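Local coordinates for putative lipoprotein (Bacteroides fragilis, PDB 3QNK) that probably binds glycans at the outer membrane as a SusD-like lipoprotein, helping to pass them to a partner transporter, at residues K124-V129 with T498-D503; W229-D234 with Y367-Y372. All blocks are in the same frame, centred on the assembly; numbering follows the deposited sequence. Where two conformers were deposited one is given.

Contact 1: K124-V129 with T498-D503. With PO4 (phosphate ion), chain F.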
loop_
_atom_site.group_PDB
_atom_site.type_symbol
_atom_site.label_atom_id
_atom_site.label_comp_id
_atom_site.label_asym_id
_atom_site.label_seq_id
_atom_site.Cartn_x
_atom_site.Cartn_y
_atom_site.Cartn_z
ATOM N N LYS B 124 -7.688 -10.882 14.818
ATOM C CA LYS B 124 -6.614 -11.462 15.648
ATOM C C LYS B 124 -5.563 -10.380 16.068
ATOM O O LYS B 124 -4.861 -10.575 17.051
ATOM C CB LYS B 124 -5.950 -12.699 14.991
ATOM C CG LYS B 124 -5.200 -12.435 13.689
ATOM C CD LYS B 124 -4.337 -13.642 13.269
ATOM C CE LYS B 124 -5.042 -14.705 12.458
ATOM N NZ LYS B 124 -4.389 -16.048 12.630
ATOM N N ARG B 125 -5.533 -9.229 15.396
ATOM C CA ARG B 125 -4.593 -8.144 15.630
ATOM C C ARG B 125 -5.196 -7.016 16.441
ATOM O O ARG B 125 -4.732 -6.748 17.549
ATOM C CB ARG B 125 -4.070 -7.584 14.288
ATOM C CG ARG B 125 -3.112 -8.498 13.548
ATOM C CD ARG B 125 -2.775 -7.899 12.209
ATOM N NE ARG B 125 -1.351 -7.987 11.863
ATOM C CZ ARG B 125 -0.813 -9.005 11.200
ATOM N NH1 ARG B 125 -1.555 -10.041 10.852
ATOM N NH2 ARG B 125 0.477 -9.003 10.898
ATOM N N TYR B 126 -6.227 -6.346 15.885
ATOM C CA TYR B 126 -6.869 -5.168 16.481
ATOM C C TYR B 126 -8.024 -5.481 17.461
ATOM O O TYR B 126 -8.387 -4.602 18.245
ATOM C CB TYR B 126 -7.407 -4.251 15.361
ATOM C CG TYR B 126 -6.404 -3.950 14.260
ATOM C CD1 TYR B 126 -5.464 -2.934 14.403
ATOM C CD2 TYR B 126 -6.410 -4.667 13.067
ATOM C CE1 TYR B 126 -4.539 -2.654 13.396
ATOM C CE2 TYR B 126 -5.501 -4.384 12.049
ATOM C CZ TYR B 126 -4.564 -3.381 12.221
ATOM O OH TYR B 126 -3.684 -3.085 11.212
ATOM N N GLY B 127 -8.593 -6.686 17.398
ATOM C CA GLY B 127 -9.727 -7.081 18.220
ATOM C C GLY B 127 -10.970 -6.722 17.456
ATOM O O GLY B 127 -11.104 -7.114 16.290
ATOM N N GLY B 128 -11.841 -5.924 18.048
ATOM C CA GLY B 128 -13.018 -5.466 17.320
ATOM C C GLY B 128 -12.638 -4.561 16.159
ATOM O O GLY B 128 -11.717 -3.746 16.274
ATOM N N VAL B 129 -13.289 -4.733 15.010
ATOM C CA VAL B 129 -13.051 -3.924 13.795
ATOM C C VAL B 129 -14.412 -3.389 13.249
ATOM O O VAL B 129 -15.467 -3.693 13.809
ATOM C CB VAL B 129 -12.283 -4.730 12.694
ATOM C CG1 VAL B 129 -10.902 -5.159 13.160
ATOM C CG2 VAL B 129 -13.101 -5.927 12.196
ATOM N N THR B 498 -3.100 -4.839 18.790
ATOM C CA THR B 498 -2.352 -3.969 17.850
ATOM C C THR B 498 -2.999 -2.577 17.806
ATOM O O THR B 498 -4.229 -2.511 17.769
ATOM C CB THR B 498 -2.305 -4.630 16.467
ATOM O OG1 THR B 498 -1.604 -5.852 16.625
ATOM C CG2 THR B 498 -1.596 -3.773 15.404
ATOM N N PRO B 499 -2.248 -1.447 17.833
ATOM C CA PRO B 499 -2.938 -0.132 17.779
ATOM C C PRO B 499 -3.604 0.097 16.430
ATOM O O PRO B 499 -3.141 -0.401 15.392
ATOM C CB PRO B 499 -1.820 0.895 18.016
ATOM C CG PRO B 499 -0.568 0.214 17.803
ATOM C CD PRO B 499 -0.774 -1.276 17.841
ATOM N N VAL B 500 -4.739 0.776 16.462
ATOM C CA VAL B 500 -5.414 1.184 15.240
ATOM C C VAL B 500 -4.574 2.374 14.737
ATOM O O VAL B 500 -4.214 3.241 15.552
ATOM C CB VAL B 500 -6.918 1.527 15.468
ATOM C CG1 VAL B 500 -7.549 2.152 14.227
ATOM C CG2 VAL B 500 -7.711 0.305 15.931
ATOM N N PRO B 501 -4.192 2.422 13.443
ATOM C CA PRO B 501 -3.389 3.564 12.948
ATOM C C PRO B 501 -4.013 4.925 13.292
ATOM O O PRO B 501 -5.216 5.100 13.161
ATOM C CB PRO B 501 -3.360 3.316 11.446
ATOM C CG PRO B 501 -3.457 1.861 11.345
ATOM C CD PRO B 501 -4.460 1.469 12.361
ATOM N N HIS B 502 -3.203 5.843 13.812
ATOM C CA HIS B 502 -3.589 7.182 14.277
ATOM C C HIS B 502 -4.442 7.961 13.299
ATOM O O HIS B 502 -5.438 8.559 13.710
ATOM C CB HIS B 502 -2.339 7.997 14.581
ATOM C CG HIS B 502 -2.615 9.386 15.075
ATOM N ND1 HIS B 502 -3.061 9.623 16.370
ATOM C CD2 HIS B 502 -2.510 10.572 14.426
ATOM C CE1 HIS B 502 -3.148 10.932 16.478
ATOM N NE2 HIS B 502 -2.849 11.544 15.329
ATOM N N ASP B 503 -4.040 7.984 12.018
ATOM C CA ASP B 503 -4.733 8.759 10.994
ATOM C C ASP B 503 -6.147 8.264 10.792
ATOM O O ASP B 503 -7.026 9.061 10.467
ATOM C CB ASP B 503 -3.944 8.749 9.673
ATOM C CG ASP B 503 -2.736 9.670 9.639
ATOM O OD1 ASP B 503 -2.534 10.432 10.626
ATOM O OD2 ASP B 503 -2.014 9.666 8.612
HETATM P P PO4 F . 0.043 -11.578 7.008
HETATM O O1 PO4 F . 0.297 -11.109 8.531
HETATM O O2 PO4 F . -0.166 -10.302 6.008
HETATM O O3 PO4 F . 1.124 -12.722 6.585
HETATM O O4 PO4 F . -1.316 -12.380 6.946
#

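Contact 2: W229-D234 with Y367-Y372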
loop_
_atom_site.group_PDB
_atom_site.type_symbol
_atom_site.label_atom_id
_atom_site.label_comp_id
_atom_site.label_asym_id
_atom_site.label_seq_id
_atom_site.Cartn_x
_atom_site.Cartn_y
_atom_site.Cartn_z
ATOM N N TRP B 229 7.397 -30.111 1.378
ATOM C CA TRP B 229 8.015 -30.293 0.065
ATOM C C TRP B 229 7.043 -30.017 -1.028
ATOM O O TRP B 229 5.887 -30.453 -0.966
ATOM C CB TRP B 229 8.578 -31.703 -0.151
ATOM C CG TRP B 229 9.743 -32.077 0.701
ATOM C CD1 TRP B 229 10.416 -31.283 1.584
ATOM C CD2 TRP B 229 10.351 -33.362 0.768
ATOM N NE1 TRP B 229 11.399 -32.002 2.208
ATOM C CE2 TRP B 229 11.392 -33.283 1.721
ATOM C CE3 TRP B 229 10.118 -34.584 0.116
ATOM C CZ2 TRP B 229 12.189 -34.382 2.051
ATOM C CZ3 TRP B 229 10.919 -35.671 0.435
ATOM C CH2 TRP B 229 11.947 -35.561 1.385
ATOM N N THR B 230 7.528 -29.300 -2.050
ATOM C CA THR B 230 6.766 -28.961 -3.248
ATOM C C THR B 230 6.519 -30.261 -4.030
ATOM O O THR B 230 5.453 -30.402 -4.641
ATOM C CB THR B 230 7.468 -27.863 -4.030
ATOM O OG1 THR B 230 8.855 -28.166 -4.079
ATOM C CG2 THR B 230 7.297 -26.483 -3.367
ATOM N N THR B 231 7.432 -31.259 -3.901
ATOM C CA THR B 231 7.267 -32.585 -4.523
ATOM C C THR B 231 6.327 -33.485 -3.675
ATOM O O THR B 231 6.170 -34.673 -3.966
ATOM C CB THR B 231 8.630 -33.280 -4.745
ATOM O OG1 THR B 231 9.358 -33.336 -3.525
ATOM C CG2 THR B 231 9.458 -32.636 -5.848
ATOM N N ASN B 232 5.717 -32.929 -2.625
ATOM C CA ASN B 232 4.794 -33.676 -1.766
ATOM C C ASN B 232 3.584 -32.819 -1.454
ATOM O O ASN B 232 2.852 -33.108 -0.511
ATOM C CB ASN B 232 5.485 -34.156 -0.486
ATOM C CG ASN B 232 4.779 -35.302 0.193
ATOM O OD1 ASN B 232 4.196 -36.201 -0.453
ATOM N ND2 ASN B 232 4.804 -35.291 1.517
ATOM N N LYS B 233 3.337 -31.796 -2.304
ATOM C CA LYS B 233 2.247 -30.814 -2.202
ATOM C C LYS B 233 0.849 -31.486 -2.153
ATOM O O LYS B 233 -0.117 -30.821 -1.765
ATOM C CB LYS B 233 2.321 -29.814 -3.377
ATOM N N ASP B 234 0.764 -32.804 -2.472
ATOM C CA ASP B 234 -0.466 -33.611 -2.502
ATOM C C ASP B 234 -0.666 -34.541 -1.282
ATOM O O ASP B 234 -1.494 -35.448 -1.350
ATOM C CB ASP B 234 -0.494 -34.467 -3.785
ATOM C CG ASP B 234 -0.554 -33.624 -5.043
ATOM O OD1 ASP B 234 -1.555 -32.876 -5.215
ATOM O OD2 ASP B 234 0.411 -33.673 -5.837
ATOM N N TYR B 367 15.574 -27.361 1.863
ATOM C CA TYR B 367 17.004 -27.618 1.816
ATOM C C TYR B 367 17.258 -29.091 1.423
ATOM O O TYR B 367 18.373 -29.449 1.045
ATOM C CB TYR B 367 17.645 -27.330 3.170
ATOM C CG TYR B 367 17.768 -25.878 3.564
ATOM C CD1 TYR B 367 18.443 -24.967 2.750
ATOM C CD2 TYR B 367 17.353 -25.442 4.821
ATOM C CE1 TYR B 367 18.625 -23.641 3.141
ATOM C CE2 TYR B 367 17.531 -24.117 5.221
ATOM C CZ TYR B 367 18.174 -23.223 4.378
ATOM O OH TYR B 367 18.356 -21.919 4.758
ATOM N N ASP B 368 16.220 -29.944 1.515
ATOM C CA ASP B 368 16.316 -31.347 1.128
ATOM C C ASP B 368 16.410 -31.497 -0.399
ATOM O O ASP B 368 17.286 -32.215 -0.894
ATOM C CB ASP B 368 15.103 -32.148 1.643
ATOM C CG ASP B 368 15.047 -32.347 3.145
ATOM O OD1 ASP B 368 15.889 -33.088 3.670
ATOM O OD2 ASP B 368 14.142 -31.766 3.790
ATOM N N ASN B 369 15.522 -30.816 -1.146
ATOM C CA ASN B 369 15.422 -31.007 -2.591
ATOM C C ASN B 369 15.909 -29.876 -3.452
ATOM O O ASN B 369 16.489 -30.137 -4.505
ATOM C CB ASN B 369 13.968 -31.272 -2.949
ATOM C CG ASN B 369 13.404 -32.466 -2.218
ATOM O OD1 ASN B 369 13.847 -33.599 -2.429
ATOM N ND2 ASN B 369 12.458 -32.234 -1.321
ATOM N N TYR B 370 15.630 -28.626 -3.063
ATOM C CA TYR B 370 15.970 -27.444 -3.855
ATOM C C TYR B 370 17.449 -27.306 -4.161
ATOM O O TYR B 370 18.318 -27.853 -3.463
ATOM C CB TYR B 370 15.490 -26.149 -3.164
ATOM C CG TYR B 370 14.076 -25.726 -3.502
ATOM C CD1 TYR B 370 13.111 -26.662 -3.862
ATOM C CD2 TYR B 370 13.686 -24.395 -3.409
ATOM C CE1 TYR B 370 11.799 -26.277 -4.150
ATOM C CE2 TYR B 370 12.372 -24.000 -3.672
ATOM C CZ TYR B 370 11.431 -24.941 -4.050
ATOM O OH TYR B 370 10.136 -24.549 -4.318
ATOM N N ASN B 371 17.686 -26.581 -5.270
ATOM C CA ASN B 371 19.013 -26.161 -5.728
ATOM C C ASN B 371 19.230 -24.756 -5.183
ATOM O O ASN B 371 18.252 -24.100 -4.777
ATOM C CB ASN B 371 19.186 -26.220 -7.260
ATOM C CG ASN B 371 20.547 -25.716 -7.757
ATOM O OD1 ASN B 371 21.584 -25.802 -7.067
ATOM N ND2 ASN B 371 20.564 -25.127 -8.951
ATOM N N TYR B 372 20.503 -24.295 -5.082
ATOM C CA TYR B 372 20.798 -22.958 -4.547
ATOM C C TYR B 372 20.259 -21.874 -5.488
ATOM O O TYR B 372 20.480 -21.974 -6.698
ATOM C CB TYR B 372 22.303 -22.758 -4.312
ATOM C CG TYR B 372 22.633 -21.462 -3.591
ATOM C CD1 TYR B 372 22.488 -21.352 -2.214
ATOM C CD2 TYR B 372 23.069 -20.339 -4.292
ATOM C CE1 TYR B 372 22.766 -20.164 -1.553
ATOM C CE2 TYR B 372 23.345 -19.142 -3.640
ATOM C CZ TYR B 372 23.198 -19.061 -2.269
ATOM O OH TYR B 372 23.452 -17.873 -1.626
#

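Contact 1: K124-V129 with T498-D503
Thr498 donates its backbone N-H to the carbonyl oxygen of Arg125, N to O 2.8 Å, in a nearly straight bond (172°). The hydroxyl OG1 of Thr498 adds a long, weak bond to the same oxygen. Both are donated to the last turn of helix 101-126, where carbonyls run short of helical N-H partners. The side chain of Arg125 turns elsewhere: its chain bends at chi3 (137°), and NH1 and NH2 both hold O1 of a phosphate ion, NH1 to O1 3.2 Å, with that oxygen at the guanidinium edge. Salt bridges to Glu121 and Asp74 fix the group further; the phosphate probably comes from the crystallisation liquor.

Packing rests on Tyr126. The CD1/CE1 edge of its ring faces the 498-501 backbone at a slant, with the carbonyl oxygen of Pro499 in the ring plane, 3.3 Å from Tyr126 CE1. In Thr498, chi1 of -62°, measured to OG1, leaves the methyl CG2 anti to the backbone N and facing the ring, 3.7 Å from Tyr126 CE1, and Val500 CG2 and Pro501 CD add looser apolar touches. Asp73 and the backbone N of Trp77 hold the phenol oxygen, while Asn514 bridges the carbonyls of Tyr126 and Thr498. Gly127, with positive phi, then turns the chain out of the helix. This is a helix C-terminus tied to a proline-rich segment leading into helix 502-507, and it joins the C-terminal part of the chain to the N-terminal helical array of a SusD-type alpha superhelix.

Contact 2: W229-D234 with Y367-Y372
Two surface loops meet here, one running from helix 221-225 to strand 238-244 and the other from strand 360-361 to strand 384-387, with the indole of Trp229 at the centre of their contact. Trp229 NE1 donates to Asp368 OD2, 3.2 Å away, in a bent bond of 145°. The acceptor lies close to the indole plane, yet the N-H meets the carboxylate from above its own plane, the ring and carboxylate planes being steeply inclined to each other. The same oxygen is also in a salt bridge with Arg225, so a charge and a neutral N-H share OD2, a pairing that would probably help keep Asp368 ionised.

Asn369 comes over one face of the indole. Its ND2 sits above the centre, 3.2 Å from Trp229 CD2, with the amide plane almost perpendicular (88°) to the ring, so the nitrogen end of the amide, rather than its flat side, rests on the aromatic surface. CG lies anti to the backbone carbonyl carbon (chi1 -57°), which carries the amide across to the tryptophan. Thr231 OG1 is a looser neighbour, 4.0 Å from Asn369 ND2.

Beside this pair, Thr230 meets Tyr370 at the ring edge: OG1 approaches CE1 at 3.5 Å, and the methyl CG2 stands 3.6 Å from Tyr370 OH. That hydroxyl is hydrogen-bonded to the carbonyl oxygen of Ser383, which anchors the tyrosine within its own loop region. A short 3-10 turn at 230-231 presents both threonines to the second loop. The whole is a loop-loop contact built on an asparagine amide nitrogen set over the face of an indole, at the surface of the SusD-like fold.

The two contacts lie on opposite sides of the chain's centre, 37 Å between their centres and about 21 Å between nearest atoms, without touching. In sequence the order is 124-129, 229-234, 367-372, 498-503, so the whole of contact 2 falls within the span that contact 1 brackets. They share no helix or strand: contact 1 links the end of helix 101-126 to the approach to helix 502-507 in a buried setting, whereas contact 2 joins two irregular loops at the surface. Together they illustrate how a largely helical chain is tied at separate places, once between its N- and C-terminal parts and once between the intervening loops.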